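Local coordinates for 2-hydroxyhepta-2,4-diene-1,7-dioate isomerase (Corynebacterium glutamicum, PDB 4DBF), which probably acts as a magnesium-binding lyase or isomerase of the FAH family, with oxaloacetate decarboxylase activity ascribed to it, at residues A[136-141]-A[165-170]. Residues are numbered along the deposited sequence; the frame is centred on the assembly and turned at random.
Sequences EGELAV and INDVSS. With MG (magnesium ion), chain C.
Three carboxylates, E136 and E138 from one strand and D167 from its antiparallel neighbour, turn one oxygen each onto a single magnesium ion, leaving E136 OE1 and D167 OD2 only 2.9 Å apart. The ion's charge, with nearby basic side chains, probably offsets the repulsion, and three waters complete the metal's octahedron. D167, the shorter acid, comes in alongside E136, their carboxylate planes 82° apart; its CG stands anti to the backbone N (chi1 177°), which aims OD2 at the metal, 2.2 Å away. The longer glutamates reach the same ion as extended chains, E138 through OE2 while its OE1 accepts a hydrogen bond from water 1 (2.7 Å), itself a magnesium ligand.

The antiparallel backbone pairing holds the acids at this spacing: E138 and I165 form a hydrogen-bonded pair, G137 and N166 a non-hydrogen-bonded one, and D167 N donates to E136 O at 2.9 Å. The side-chain OD1 of N166 accepts from E136 N at 3.1 Å. S169 OG donates to D167 O (2.8 Å), probably steadying the turn there. Branched I165 packs CG2 against A140 CB at 3.8 Å and also meets E138 CB.

K112 and R171 form salt bridges with D167 OD1 and E136 OE2 respectively, while K184 donates to the metal-bound D167 OD2. Three anionic ligands plus three waters suggest that substrate could displace water to coordinate the magnesium.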
# COMPACT_ATOMS: atom_id res chain seq x y z
N GLU A 136 5.34 13.96 -12.38
CA GLU A 136 5.31 14.99 -11.38
C GLU A 136 6.57 14.84 -10.55
O GLU A 136 6.73 13.87 -9.93
CB GLU A 136 4.12 14.83 -10.45
CG GLU A 136 2.76 14.63 -11.05
CD GLU A 136 1.64 14.69 -10.04
OE1 GLU A 136 1.78 14.15 -8.97
OE2 GLU A 136 0.61 15.26 -10.33
N GLY A 137 7.44 15.81 -10.57
CA GLY A 137 8.61 15.77 -9.74
C GLY A 137 8.31 16.20 -8.33
O GLY A 137 7.79 17.23 -8.13
N GLU A 138 8.71 15.39 -7.37
CA GLU A 138 8.44 15.66 -5.99
C GLU A 138 9.58 15.36 -5.07
O GLU A 138 10.31 14.46 -5.27
CB GLU A 138 7.19 14.93 -5.48
CG GLU A 138 6.07 14.85 -6.48
CD GLU A 138 4.73 14.41 -5.92
OE1 GLU A 138 4.52 14.26 -4.76
OE2 GLU A 138 3.84 14.24 -6.71
N LEU A 139 9.68 16.14 -4.03
CA LEU A 139 10.53 15.82 -2.94
C LEU A 139 9.94 14.66 -2.14
O LEU A 139 8.83 14.68 -1.76
CB LEU A 139 10.70 17.02 -2.05
CG LEU A 139 11.63 16.79 -0.89
CD1 LEU A 139 13.06 16.56 -1.32
CD2 LEU A 139 11.51 17.94 0.08
N ALA A 140 10.76 13.65 -1.92
CA ALA A 140 10.35 12.44 -1.23
C ALA A 140 11.06 12.33 0.09
O ALA A 140 12.20 12.59 0.17
CB ALA A 140 10.62 11.20 -2.06
N VAL A 141 10.33 11.92 1.08
CA VAL A 141 10.87 11.72 2.38
C VAL A 141 10.99 10.22 2.65
O VAL A 141 10.07 9.49 2.46
CB VAL A 141 9.96 12.30 3.45
CG1 VAL A 141 10.53 12.04 4.80
CG2 VAL A 141 9.75 13.78 3.25
N ILE A 165 11.08 11.60 -6.07
CA ILE A 165 10.08 10.67 -6.66
C ILE A 165 9.44 11.30 -7.90
O ILE A 165 9.24 12.50 -7.95
CB ILE A 165 9.03 10.20 -5.61
CG1 ILE A 165 8.07 9.17 -6.26
CG2 ILE A 165 8.19 11.42 -4.98
CD1 ILE A 165 7.15 8.48 -5.29
N ASN A 166 9.15 10.49 -8.91
CA ASN A 166 8.39 10.94 -10.08
C ASN A 166 7.00 10.30 -9.88
O ASN A 166 6.85 9.06 -10.01
CB ASN A 166 9.10 10.48 -11.39
CG ASN A 166 8.46 11.07 -12.60
OD1 ASN A 166 7.31 11.54 -12.53
ND2 ASN A 166 9.17 11.04 -13.74
N ASP A 167 5.99 11.09 -9.49
CA ASP A 167 4.65 10.53 -9.20
C ASP A 167 3.90 10.49 -10.55
O ASP A 167 3.12 11.40 -10.88
CB ASP A 167 3.95 11.42 -8.15
CG ASP A 167 2.55 10.99 -7.82
OD1 ASP A 167 2.12 9.86 -8.13
OD2 ASP A 167 1.81 11.80 -7.23
N VAL A 168 4.14 9.44 -11.32
CA VAL A 168 3.65 9.35 -12.71
C VAL A 168 2.16 9.07 -12.58
O VAL A 168 1.79 8.30 -11.71
CB VAL A 168 4.34 8.19 -13.41
CG1 VAL A 168 3.77 7.99 -14.80
CG2 VAL A 168 5.90 8.50 -13.48
N SER A 169 1.33 9.70 -13.40
CA SER A 169 -0.12 9.69 -13.23
C SER A 169 -0.80 9.73 -14.63
O SER A 169 -0.48 10.65 -15.43
CB SER A 169 -0.54 11.02 -12.53
OG SER A 169 0.40 11.38 -11.47
N SER A 170 -1.69 8.77 -14.90
CA SER A 170 -2.57 8.83 -16.10
C SER A 170 -3.69 9.81 -15.76
O SER A 170 -4.56 9.49 -14.94
CB SER A 170 -3.19 7.47 -16.38
OG SER A 170 -4.22 7.57 -17.41
MG MG C . 1.72 13.96 -6.82
O HOH W 1 1.87 13.60 -4.70
O HOH W 2 -0.33 13.98 -6.59
O HOH W 3 1.64 16.01 -6.78